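PDB 2W31: globin from Geobacter sulfurreducens, which probably senses oxygen or a related heme ligand through this heme-binding globin domain, the input part of a larger membrane-bound globin-coupled sensor. Local coordinates for residues Gln64-Trp69 and His91-Val96; Val105-Val110 and Ile141-Met146; Ser116-Asn121 and Glu126-Arg131. One frame throughout, in Å; residues are numbered along the deposited sequence.

Interaction 1: Gln64-Trp69 and His91-Val96; sequences QTHQDW and HAHVRV. With HEM (protoporphyrin IX containing Fe), chain C.
The heme iron is held from both faces by histidine: His93 NE2, from one of two modelled conformers, lies 1.9 Å from it, and His66 NE2 sits 2.1 Å away on the other side. The two NE2 atoms are 4.0 Å apart, the sum of those lengths, so the iron lies almost on the line joining them. Imidazole suits both places because NE2 can give its lone pair to iron while ND1, carrying the proton, donates to Leu62 O in His66 and Ile89 O in His93, which limits how either ring can turn. CG anti to the carbonyl carbon (chi1 -67° and -62°) aims both rings at the iron. Trp69 lays one indole face over heme methyl CMB, its CE2 only 3.1 Å from that carbon, while NE1 bonds Asn142 OD1 of helix 125-151. A leucine in place of Trp69 would probably leave the methyl without its flat cover and Asn142 OD1 without this donor. Small apolar groups line the propionate side: Thr65 CG2 reaches heme CAA at 3.6 Å, and Val96 CG1 approaches heme CBD at 3.3 Å. The arrangement is the bis-histidyl, hexacoordinate heme site of a globin, with the iron between the E and F helices.

Interaction 2: Val105-Val110 and Ile141-Met146; sequences VAMNVV and INLDIM. With HEM (protoporphyrin IX containing Fe), chain C.
Met107 lies against Asn142 and Leu143 where the G and H helices of the globin fold, 100-121 and 125-151, pass beside the heme. The contact between them is apolar. Met107 starts with CG anti to its backbone N (chi1 -169°), then bends at chi2 and chi3, which brings its methyl CE to 3.9 Å from Asn142 CB and 4.1 Å from Leu143 CB. A long, flexible methionine can bend to lay its methyl against both the neighbouring helix and the heme vinyl. The Met107 and Leu143 side chains run alongside one another, pointing opposite ways. Leu143 also packs on Leu143 of the second subunit, so this part of the helix pair belongs to the dimer interface too.

The polar bonds lie off to the side. Asn142 is buried, and its ND2 is satisfied by Ile138 O and Tyr82 OH. Asn108 ND2 makes a hydrogen bond to Asp140 OD2 of the second subunit, an amide donor meeting a carboxylate acceptor across the dimer.

Other contacts are with the heme. Small Ala106 allows a close approach, CB to heme CAB at 3.7 Å, and Met146 puts SD at 3.7 Å from heme CMB and CE at 3.8 Å from heme C2B. Met107 CE lies 3.6 Å from the heme vinyl carbon CBB.

Interaction 3: Ser116-Asn121 and Glu126-Arg131; sequences SIIQDN and EERRQR
Arg131, whose CB meets Ile118 CD1 at 4.1 Å, turns its guanidinium edge-on to Glu127 O, one turn back in its own helix. Arg131 NH1 lies 3.1 Å from Glu127 O, which already accepts the backbone N of Arg131, and the two donors come from opposite faces of the carbonyl plane. The chain is extended from CG to NE and carries the guanidinium clear of helix 100-121, so it is the aliphatic root of Arg131 that packs there. The guanidinium of Arg129 has the carboxylate of Glu126 at its edge: NE and NH2 take one oxygen each, NH2 to OE2 at 2.9 Å, in a side-on salt bridge whose oxygens lie close to the guanidinium plane. Arg129 NH2 also bridges to Asp120 OD1 of the second subunit, so this arginine, turned away from the hairpin partner, serves the dimer.

On the facing helix, Asn121 ND2 bonds Ile117 O at 2.8 Å and nearly straight (171°), closing the last turn from the side.

Between the helices, carbons do the packing. Isoleucine suits position 118 because its two branches touch two places at once: Ile118 CG2 meets Arg128 CG at 3.7 Å, and CD1 reaches the backbone at Arg131 O, also 3.7 Å. The methylenes of Arg128 lie at a slant over Ile118; CG anti to the backbone N (chi1 -166°) and an extended chi2 carry Arg128 CD to 3.9 Å from Gln119 CA. The bend at chi3 then turns the guanidinium, whose NH1 bonds Phe122 O, just beyond helix 100-121. Arg128 also packs on Arg128 of the second subunit.

With axes 9.7 Å apart and running nearly antiparallel (166°), the two segments form the G-H helical hairpin of the globin fold, away from the heme and at the dimer interface.

How the interactions relate
Interactions 1 and 2 adjoin around the heme, their centres 12 Å apart. Trp69 CZ2 rests 4.0 Å from Met107 CE, and His93 ND1, in one of its conformers, lies 3.8 Å from Met146 CE, so the axial ligands of interaction 1 and the apolar wall of interaction 2 form one pocket. Interaction 3 uses the same two helices as interaction 2, 100-121 and 125-151, but nearer their connection: its centre lies 20 Å from that of interaction 2 and 28 Å from that of interaction 1. Both interactions 2 and 3 touch the second subunit, so this helix pair runs from the heme pocket along the dimer interface to the hairpin bend.

Interaction 1: Gln64-Trp69 and His91-Val96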
loop_
_atom_site.group_PDB
_atom_site.type_symbol
_atom_site.label_atom_id
_atom_site.label_comp_id
_atom_site.label_asym_id
_atom_site.label_seq_id
_atom_site.Cartn_x
_atom_site.Cartn_y
_atom_site.Cartn_z
ATOM N N GLN A 64 -13.210 4.284 18.295
ATOM C CA GLN A 64 -12.994 2.967 18.896
ATOM C C GLN A 64 -13.088 1.828 17.872
ATOM O O GLN A 64 -12.289 0.883 17.916
ATOM C CB GLN A 64 -14.031 2.728 20.013
ATOM C CG GLN A 64 -13.840 1.402 20.761
ATOM C CD GLN A 64 -12.624 1.431 21.644
ATOM O OE1 GLN A 64 -12.355 2.441 22.309
ATOM N NE2 GLN A 64 -11.861 0.335 21.652
ATOM N N THR A 65 -14.048 1.905 16.952
ATOM C CA THR A 65 -14.189 0.871 15.927
ATOM C C THR A 65 -12.918 0.714 15.064
ATOM O O THR A 65 -12.455 -0.414 14.803
ATOM C CB THR A 65 -15.392 1.194 15.030
ATOM O OG1 THR A 65 -16.584 1.050 15.804
ATOM C CG2 THR A 65 -15.473 0.252 13.852
ATOM N N HIS A 66 -12.346 1.836 14.651
ATOM C CA HIS A 66 -11.133 1.776 13.823
ATOM C C HIS A 66 -9.895 1.451 14.681
ATOM O O HIS A 66 -8.972 0.738 14.206
ATOM C CB HIS A 66 -11.001 3.056 13.018
ATOM C CG HIS A 66 -12.084 3.198 12.002
ATOM N ND1 HIS A 66 -13.319 3.730 12.294
ATOM C CD2 HIS A 66 -12.137 2.812 10.705
ATOM C CE1 HIS A 66 -14.080 3.670 11.216
ATOM N NE2 HIS A 66 -13.367 3.162 10.224
ATOM N N GLN A 67 -9.905 1.874 15.960
ATOM C CA GLN A 67 -8.820 1.512 16.889
ATOM C C GLN A 67 -8.762 -0.028 17.042
ATOM O O GLN A 67 -7.671 -0.652 16.998
ATOM C CB GLN A 67 -9.045 2.175 18.263
ATOM C CG GLN A 67 -7.880 1.979 19.211
ATOM C CD GLN A 67 -8.159 2.637 20.528
ATOM O OE1 GLN A 67 -7.933 3.841 20.685
ATOM N NE2 GLN A 67 -8.669 1.862 21.474
ATOM N N ASP A 68 -9.929 -0.642 17.173
ATOM C CA ASP A 68 -10.026 -2.098 17.377
ATOM C C ASP A 68 -9.508 -2.849 16.154
ATOM O O ASP A 68 -8.789 -3.840 16.295
ATOM C CB ASP A 68 -11.467 -2.561 17.689
ATOM C CG ASP A 68 -11.986 -2.129 19.066
ATOM O OD1 ASP A 68 -11.199 -1.774 19.984
ATOM O OD2 ASP A 68 -13.237 -2.170 19.202
ATOM N N TRP A 69 -9.857 -2.361 14.952
ATOM C CA TRP A 69 -9.355 -2.968 13.711
ATOM C C TRP A 69 -7.800 -2.937 13.670
ATOM O O TRP A 69 -7.140 -3.944 13.304
ATOM C CB TRP A 69 -9.943 -2.263 12.463
ATOM C CG TRP A 69 -9.135 -2.636 11.206
ATOM C CD1 TRP A 69 -9.266 -3.752 10.432
ATOM C CD2 TRP A 69 -8.017 -1.892 10.664
ATOM N NE1 TRP A 69 -8.273 -3.761 9.427
ATOM C CE2 TRP A 69 -7.522 -2.615 9.553
ATOM C CE3 TRP A 69 -7.404 -0.665 11.014
ATOM C CZ2 TRP A 69 -6.437 -2.145 8.782
ATOM C CZ3 TRP A 69 -6.339 -0.200 10.253
ATOM C CH2 TRP A 69 -5.869 -0.957 9.146
ATOM N N HIS A 91 -17.539 -4.101 2.623
ATOM C CA HIS A 91 -18.937 -3.836 2.252
ATOM C C HIS A 91 -19.646 -2.790 3.107
ATOM O O HIS A 91 -20.532 -2.097 2.614
ATOM C CB HIS A 91 -19.738 -5.132 2.175
ATOM C CG HIS A 91 -19.430 -5.917 0.941
ATOM N ND1 HIS A 91 -19.630 -5.396 -0.320
ATOM C CD2 HIS A 91 -18.924 -7.158 0.761
ATOM C CE1 HIS A 91 -19.257 -6.284 -1.224
ATOM N NE2 HIS A 91 -18.827 -7.361 -0.596
ATOM N N ALA A 92 -19.246 -2.663 4.374
ATOM C CA ALA A 92 -19.801 -1.634 5.265
ATOM C C ALA A 92 -19.527 -0.241 4.691
ATOM O O ALA A 92 -20.397 0.637 4.732
ATOM C CB ALA A 92 -19.200 -1.762 6.651
ATOM N N HIS A 93 -18.324 -0.054 4.124
ATOM C CA HIS A 93 -17.958 1.232 3.560
ATOM C C HIS A 93 -18.681 1.496 2.220
ATOM O O HIS A 93 -19.074 2.630 1.955
ATOM C CB HIS A 93 -16.406 1.392 3.481
ATOM C CG HIS A 93 -15.722 1.359 4.827
ATOM N ND1 HIS A 93 -15.332 0.179 5.421
ATOM C CD2 HIS A 93 -15.354 2.350 5.685
ATOM C CE1 HIS A 93 -14.778 0.431 6.594
ATOM N NE2 HIS A 93 -14.755 1.744 6.781
ATOM N N VAL A 94 -18.842 0.454 1.416
ATOM C CA VAL A 94 -19.603 0.557 0.188
ATOM C C VAL A 94 -21.030 1.001 0.541
ATOM O O VAL A 94 -21.557 1.969 -0.022
ATOM C CB VAL A 94 -19.637 -0.813 -0.566
ATOM C CG1 VAL A 94 -20.340 -0.691 -1.930
ATOM C CG2 VAL A 94 -18.207 -1.382 -0.775
ATOM N N ARG A 95 -21.631 0.314 1.511
ATOM C CA ARG A 95 -23.011 0.570 1.947
ATOM C C ARG A 95 -23.278 2.018 2.405
ATOM O O ARG A 95 -24.335 2.594 2.102
ATOM C CB ARG A 95 -23.360 -0.441 3.044
ATOM C CG ARG A 95 -24.595 -0.163 3.898
ATOM C CD ARG A 95 -24.539 -1.038 5.159
ATOM N NE ARG A 95 -24.069 -2.386 4.842
ATOM C CZ ARG A 95 -23.280 -3.125 5.619
ATOM N NH1 ARG A 95 -22.841 -2.662 6.786
ATOM N NH2 ARG A 95 -22.923 -4.334 5.215
ATOM N N VAL A 96 -22.339 2.621 3.134
ATOM C CA VAL A 96 -22.540 4.010 3.616
ATOM C C VAL A 96 -22.175 5.107 2.596
ATOM O O VAL A 96 -22.383 6.302 2.857
ATOM C CB VAL A 96 -21.822 4.296 4.952
ATOM C CG1 VAL A 96 -22.320 3.339 6.015
ATOM C CG2 VAL A 96 -20.275 4.251 4.796
HETATM C CHA HEM C . -16.877 1.001 9.683
HETATM C CHB HEM C . -12.260 -0.308 9.255
HETATM C CHC HEM C . -11.519 3.606 6.495
HETATM C CHD HEM C . -15.708 5.436 8.059
HETATM C C1A HEM C . -15.702 0.290 9.802
HETATM C C2A HEM C . -15.538 -0.982 10.483
HETATM C C3A HEM C . -14.252 -1.341 10.389
HETATM C C4A HEM C . -13.584 -0.295 9.619
HETATM C CMA HEM C . -13.557 -2.601 10.942
HETATM C CAA HEM C . -16.684 -1.782 11.183
HETATM C CBA HEM C . -17.433 -2.435 10.015
HETATM C CGA HEM C . -18.346 -3.580 10.407
HETATM O O1A HEM C . -17.851 -4.673 10.802
HETATM O O2A HEM C . -19.591 -3.391 10.300
HETATM C C1B HEM C . -11.693 0.568 8.344
HETATM C C2B HEM C . -10.396 0.434 7.700
HETATM C C3B HEM C . -10.185 1.510 6.934
HETATM C C4B HEM C . -11.329 2.394 7.107
HETATM C CMB HEM C . -9.500 -0.806 7.910
HETATM C CAB HEM C . -8.974 1.853 6.070
HETATM C CBB HEM C . -7.716 1.620 6.489
HETATM C C1C HEM C . -12.549 4.480 6.740
HETATM C C2C HEM C . -12.623 5.857 6.313
HETATM C C3C HEM C . -13.764 6.374 6.779
HETATM C C4C HEM C . -14.463 5.327 7.493
HETATM C CMC HEM C . -11.573 6.602 5.493
HETATM C CAC HEM C . -14.258 7.818 6.556
HETATM C CBC HEM C . -14.631 8.636 7.537
HETATM C C1D HEM C . -16.454 4.381 8.516
HETATM C C2D HEM C . -17.894 4.430 8.807
HETATM C C3D HEM C . -18.271 3.051 9.308
HETATM C C4D HEM C . -17.019 2.301 9.298
HETATM C CMD HEM C . -18.818 5.625 8.608
HETATM C CAD HEM C . -19.659 2.542 9.784
HETATM C CBD HEM C . -20.584 2.217 8.627
HETATM C CGD HEM C . -21.988 2.080 9.181
HETATM O O1D HEM C . -22.536 3.057 9.761
HETATM O O2D HEM C . -22.568 0.982 9.034
HETATM N NA HEM C . -14.491 0.700 9.289
HETATM N NB HEM C . -12.230 1.767 7.957
HETATM N NC HEM C . -13.690 4.169 7.472
HETATM N ND HEM C . -16.003 3.118 8.820
HETATM FE FE HEM C . -14.085 2.448 8.391
#

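Interaction 2: Val105-Val110 and Ile141-Met146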
loop_
_atom_site.group_PDB
_atom_site.type_symbol
_atom_site.label_atom_id
_atom_site.label_comp_id
_atom_site.label_asym_id
_atom_site.label_seq_id
_atom_site.Cartn_x
_atom_site.Cartn_y
_atom_site.Cartn_z
ATOM N N VAL A 105 -6.497 6.143 0.986
ATOM C CA VAL A 105 -5.947 7.275 1.721
ATOM C C VAL A 105 -5.725 6.925 3.189
ATOM O O VAL A 105 -4.660 7.189 3.747
ATOM C CB VAL A 105 -6.866 8.508 1.631
ATOM C CG1 VAL A 105 -6.415 9.580 2.610
ATOM C CG2 VAL A 105 -6.889 9.049 0.209
ATOM N N ALA A 106 -6.739 6.330 3.809
ATOM C CA ALA A 106 -6.673 5.979 5.224
ATOM C C ALA A 106 -5.568 4.961 5.488
ATOM O O ALA A 106 -4.922 4.990 6.535
ATOM C CB ALA A 106 -8.014 5.445 5.701
ATOM N N MET A 107 -5.357 4.063 4.531
ATOM C CA MET A 107 -4.406 2.971 4.702
ATOM C C MET A 107 -2.969 3.475 4.635
ATOM O O MET A 107 -2.069 2.899 5.247
ATOM C CB MET A 107 -4.636 1.891 3.644
ATOM C CG MET A 107 -3.877 0.598 3.900
ATOM S SD MET A 107 -4.327 -0.173 5.466
ATOM C CE MET A 107 -5.809 -1.059 4.993
ATOM N N ASN A 108 -2.759 4.552 3.886
ATOM C CA ASN A 108 -1.467 5.269 3.900
ATOM C C ASN A 108 -1.180 5.870 5.297
ATOM O O ASN A 108 -0.027 5.791 5.791
ATOM C CB ASN A 108 -1.417 6.360 2.814
ATOM C CG ASN A 108 -0.029 6.986 2.711
ATOM O OD1 ASN A 108 0.218 8.041 3.301
ATOM N ND2 ASN A 108 0.908 6.284 2.067
ATOM N N VAL A 109 -2.224 6.445 5.927
ATOM C CA VAL A 109 -2.052 6.992 7.268
ATOM C C VAL A 109 -1.572 5.891 8.253
ATOM O O VAL A 109 -0.641 6.083 9.037
ATOM C CB VAL A 109 -3.359 7.633 7.788
ATOM C CG1 VAL A 109 -3.157 8.166 9.247
ATOM C CG2 VAL A 109 -3.810 8.738 6.845
ATOM N N VAL A 110 -2.250 4.744 8.230
ATOM C CA VAL A 110 -1.884 3.634 9.121
ATOM C C VAL A 110 -0.464 3.134 8.809
ATOM O O VAL A 110 0.339 2.822 9.709
ATOM C CB VAL A 110 -2.924 2.504 8.998
ATOM C CG1 VAL A 110 -2.570 1.298 9.842
ATOM C CG2 VAL A 110 -4.319 3.034 9.358
ATOM N N ILE A 141 -2.561 -6.820 2.311
ATOM C CA ILE A 141 -3.625 -7.825 2.255
ATOM C C ILE A 141 -4.964 -7.212 2.661
ATOM O O ILE A 141 -5.975 -7.408 1.967
ATOM C CB ILE A 141 -3.274 -9.063 3.125
ATOM C CG1 ILE A 141 -2.125 -9.845 2.471
ATOM C CG2 ILE A 141 -4.536 -9.952 3.408
ATOM C CD1 ILE A 141 -1.411 -10.902 3.351
ATOM N N ASN A 142 -4.974 -6.425 3.745
ATOM C CA ASN A 142 -6.208 -5.746 4.171
ATOM C C ASN A 142 -6.778 -4.844 3.072
ATOM O O ASN A 142 -7.965 -4.882 2.749
ATOM C CB ASN A 142 -5.971 -4.972 5.474
ATOM C CG ASN A 142 -6.124 -5.851 6.718
ATOM O OD1 ASN A 142 -7.070 -5.644 7.506
ATOM N ND2 ASN A 142 -5.246 -6.825 6.887
ATOM N N LEU A 143 -5.908 -4.016 2.493
ATOM C CA LEU A 143 -6.334 -3.092 1.450
ATOM C C LEU A 143 -6.827 -3.848 0.199
ATOM O O LEU A 143 -7.817 -3.451 -0.448
ATOM C CB LEU A 143 -5.133 -2.185 1.083
ATOM C CG LEU A 143 -5.394 -1.146 -0.017
ATOM C CD1 LEU A 143 -6.537 -0.190 0.336
ATOM C CD2 LEU A 143 -4.100 -0.359 -0.279
ATOM N N ASP A 144 -6.177 -4.961 -0.116
ATOM C CA ASP A 144 -6.519 -5.787 -1.291
ATOM C C ASP A 144 -7.957 -6.313 -1.116
ATOM O O ASP A 144 -8.833 -6.128 -1.989
ATOM C CB ASP A 144 -5.484 -6.920 -1.358
ATOM C CG ASP A 144 -5.646 -7.881 -2.565
ATOM O OD1 ASP A 144 -6.710 -7.879 -3.283
ATOM O OD2 ASP A 144 -4.683 -8.671 -2.783
ATOM N N ILE A 145 -8.235 -6.938 0.022
ATOM C CA ILE A 145 -9.548 -7.570 0.235
ATOM C C ILE A 145 -10.661 -6.509 0.316
ATOM O O ILE A 145 -11.753 -6.678 -0.259
ATOM C CB ILE A 145 -9.525 -8.460 1.500
ATOM C CG1 ILE A 145 -8.655 -9.699 1.282
ATOM C CG2 ILE A 145 -10.969 -8.865 1.883
ATOM C CD1 ILE A 145 -8.047 -10.289 2.553
ATOM N N MET A 146 -10.378 -5.402 0.992
ATOM C CA MET A 146 -11.344 -4.298 1.076
ATOM C C MET A 146 -11.636 -3.707 -0.305
ATOM O O MET A 146 -12.812 -3.383 -0.625
ATOM C CB MET A 146 -10.867 -3.210 2.044
ATOM C CG MET A 146 -10.910 -3.624 3.518
ATOM S SD MET A 146 -10.476 -2.295 4.636
ATOM C CE MET A 146 -11.876 -1.168 4.533
HETATM C CHA HEM C . -16.877 1.001 9.683
HETATM C CHB HEM C . -12.260 -0.308 9.255
HETATM C CHC HEM C . -11.519 3.606 6.495
HETATM C CHD HEM C . -15.708 5.436 8.059
HETATM C C1A HEM C . -15.702 0.290 9.802
HETATM C C2A HEM C . -15.538 -0.982 10.483
HETATM C C3A HEM C . -14.252 -1.341 10.389
HETATM C C4A HEM C . -13.584 -0.295 9.619
HETATM C CMA HEM C . -13.557 -2.601 10.942
HETATM C CAA HEM C . -16.684 -1.782 11.183
HETATM C CBA HEM C . -17.433 -2.435 10.015
HETATM C CGA HEM C . -18.346 -3.580 10.407
HETATM O O1A HEM C . -17.851 -4.673 10.802
HETATM O O2A HEM C . -19.591 -3.391 10.300
HETATM C C1B HEM C . -11.693 0.568 8.344
HETATM C C2B HEM C . -10.396 0.434 7.700
HETATM C C3B HEM C . -10.185 1.510 6.934
HETATM C C4B HEM C . -11.329 2.394 7.107
HETATM C CMB HEM C . -9.500 -0.806 7.910
HETATM C CAB HEM C . -8.974 1.853 6.070
HETATM C CBB HEM C . -7.716 1.620 6.489
HETATM C C1C HEM C . -12.549 4.480 6.740
HETATM C C2C HEM C . -12.623 5.857 6.313
HETATM C C3C HEM C . -13.764 6.374 6.779
HETATM C C4C HEM C . -14.463 5.327 7.493
HETATM C CMC HEM C . -11.573 6.602 5.493
HETATM C CAC HEM C . -14.258 7.818 6.556
HETATM C CBC HEM C . -14.631 8.636 7.537
HETATM C C1D HEM C . -16.454 4.381 8.516
HETATM C C2D HEM C . -17.894 4.430 8.807
HETATM C C3D HEM C . -18.271 3.051 9.308
HETATM C C4D HEM C . -17.019 2.301 9.298
HETATM C CMD HEM C . -18.818 5.625 8.608
HETATM C CAD HEM C . -19.659 2.542 9.784
HETATM C CBD HEM C . -20.584 2.217 8.627
HETATM C CGD HEM C . -21.988 2.080 9.181
HETATM O O1D HEM C . -22.536 3.057 9.761
HETATM O O2D HEM C . -22.568 0.982 9.034
HETATM N NA HEM C . -14.491 0.700 9.289
HETATM N NB HEM C . -12.230 1.767 7.957
HETATM N NC HEM C . -13.690 4.169 7.472
HETATM N ND HEM C . -16.003 3.118 8.820
HETATM FE FE HEM C . -14.085 2.448 8.391
#

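Interaction 3: Ser116-Asn121 and Glu126-Arg131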
loop_
_atom_site.group_PDB
_atom_site.type_symbol
_atom_site.label_atom_id
_atom_site.label_comp_id
_atom_site.label_asym_id
_atom_site.label_seq_id
_atom_site.Cartn_x
_atom_site.Cartn_y
_atom_site.Cartn_z
ATOM N N SER A 116 6.719 4.104 11.406
ATOM C CA SER A 116 7.451 4.971 12.345
ATOM C C SER A 116 7.639 4.292 13.696
ATOM O O SER A 116 8.728 4.410 14.287
ATOM C CB SER A 116 6.814 6.346 12.456
ATOM O OG SER A 116 7.294 7.090 11.343
ATOM N N ILE A 117 6.623 3.576 14.191
ATOM C CA ILE A 117 6.813 2.758 15.430
ATOM C C ILE A 117 7.956 1.763 15.270
ATOM O O ILE A 117 8.814 1.605 16.179
ATOM C CB ILE A 117 5.517 1.942 15.770
ATOM C CG1 ILE A 117 4.397 2.886 16.189
ATOM C CG2 ILE A 117 5.750 0.856 16.855
ATOM C CD1 ILE A 117 3.075 2.092 16.411
ATOM N N ILE A 118 8.020 1.097 14.125
ATOM C CA ILE A 118 9.079 0.130 13.888
ATOM C C ILE A 118 10.436 0.819 13.851
ATOM O O ILE A 118 11.391 0.341 14.495
ATOM C CB ILE A 118 8.816 -0.669 12.597
ATOM C CG1 ILE A 118 7.571 -1.557 12.772
ATOM C CG2 ILE A 118 10.064 -1.493 12.230
ATOM C CD1 ILE A 118 7.179 -2.288 11.496
ATOM N N GLN A 119 10.563 1.924 13.105
ATOM C CA GLN A 119 11.853 2.629 13.007
ATOM C C GLN A 119 12.338 3.069 14.392
ATOM O O GLN A 119 13.534 2.964 14.725
ATOM C CB GLN A 119 11.703 3.840 12.085
ATOM C CG GLN A 119 12.992 4.469 11.671
ATOM C CD GLN A 119 12.731 5.747 10.897
ATOM O OE1 GLN A 119 11.819 5.831 10.040
ATOM N NE2 GLN A 119 13.509 6.755 11.203
ATOM N N ASP A 120 11.399 3.551 15.197
ATOM C CA ASP A 120 11.715 4.155 16.487
ATOM C C ASP A 120 12.018 3.140 17.608
ATOM O O ASP A 120 12.572 3.521 18.661
ATOM C CB ASP A 120 10.615 5.136 16.875
ATOM C CG ASP A 120 10.545 6.320 15.910
ATOM O OD1 ASP A 120 11.548 6.583 15.229
ATOM O OD2 ASP A 120 9.506 6.993 15.836
ATOM N N ASN A 121 11.703 1.862 17.379
ATOM C CA ASN A 121 11.839 0.828 18.434
ATOM C C ASN A 121 12.789 -0.332 18.137
ATOM O O ASN A 121 13.120 -1.124 19.049
ATOM C CB ASN A 121 10.464 0.289 18.832
ATOM C CG ASN A 121 9.672 1.292 19.606
ATOM O OD1 ASN A 121 9.835 1.414 20.838
ATOM N ND2 ASN A 121 8.819 2.045 18.914
ATOM N N GLU A 126 18.101 -5.850 10.558
ATOM C CA GLU A 126 17.427 -6.999 10.021
ATOM C C GLU A 126 16.193 -7.240 10.868
ATOM O O GLU A 126 15.188 -7.703 10.337
ATOM C CB GLU A 126 18.366 -8.209 9.978
ATOM C CG GLU A 126 19.492 -8.118 8.900
ATOM C CD GLU A 126 19.040 -7.521 7.539
ATOM O OE1 GLU A 126 18.003 -7.993 7.014
ATOM O OE2 GLU A 126 19.735 -6.608 6.992
ATOM N N GLU A 127 16.245 -6.898 12.164
ATOM C CA GLU A 127 15.015 -6.976 12.974
ATOM C C GLU A 127 13.996 -6.004 12.377
ATOM O O GLU A 127 12.805 -6.330 12.201
ATOM C CB GLU A 127 15.256 -6.631 14.454
ATOM C CG GLU A 127 15.941 -7.739 15.254
ATOM C CD GLU A 127 16.006 -7.450 16.761
ATOM O OE1 GLU A 127 15.497 -6.406 17.231
ATOM O OE2 GLU A 127 16.579 -8.298 17.499
ATOM N N ARG A 128 14.467 -4.800 12.070
ATOM C CA ARG A 128 13.609 -3.753 11.508
ATOM C C ARG A 128 13.066 -4.193 10.134
ATOM O O ARG A 128 11.851 -4.063 9.865
ATOM C CB ARG A 128 14.443 -2.451 11.417
ATOM C CG ARG A 128 13.648 -1.239 11.180
ATOM C CD ARG A 128 14.402 0.040 11.510
ATOM N NE ARG A 128 15.565 0.224 10.654
ATOM C CZ ARG A 128 16.817 0.198 11.091
ATOM N NH1 ARG A 128 17.061 -0.029 12.374
ATOM N NH2 ARG A 128 17.821 0.372 10.246
ATOM N N ARG A 129 13.946 -4.740 9.281
ATOM C CA ARG A 129 13.530 -5.140 7.937
ATOM C C ARG A 129 12.427 -6.206 8.005
ATOM O O ARG A 129 11.378 -6.113 7.342
ATOM C CB ARG A 129 14.700 -5.661 7.108
ATOM C CG ARG A 129 14.338 -5.794 5.614
ATOM C CD ARG A 129 15.412 -6.543 4.781
ATOM N NE ARG A 129 16.781 -6.110 5.123
ATOM C CZ ARG A 129 17.457 -5.099 4.554
ATOM N NH1 ARG A 129 16.945 -4.372 3.543
ATOM N NH2 ARG A 129 18.692 -4.836 4.968
ATOM N N GLN A 130 12.646 -7.207 8.849
ATOM C CA GLN A 130 11.691 -8.299 8.969
ATOM C C GLN A 130 10.328 -7.842 9.491
ATOM O O GLN A 130 9.292 -8.293 8.964
ATOM C CB GLN A 130 12.267 -9.418 9.850
ATOM C CG GLN A 130 13.345 -10.259 9.168
ATOM C CD GLN A 130 13.823 -11.402 10.085
ATOM O OE1 GLN A 130 13.184 -11.703 11.091
ATOM N NE2 GLN A 130 14.960 -12.036 9.732
ATOM N N ARG A 131 10.321 -6.951 10.481
ATOM C CA ARG A 131 9.063 -6.413 11.038
ATOM C C ARG A 131 8.350 -5.496 10.037
ATOM O O ARG A 131 7.123 -5.605 9.865
ATOM C CB ARG A 131 9.310 -5.707 12.376
ATOM C CG ARG A 131 9.585 -6.726 13.492
ATOM C CD ARG A 131 10.412 -6.169 14.657
ATOM N NE ARG A 131 10.633 -7.226 15.653
ATOM C CZ ARG A 131 11.480 -8.242 15.515
ATOM N NH1 ARG A 131 12.232 -8.363 14.427
ATOM N NH2 ARG A 131 11.563 -9.172 16.481
#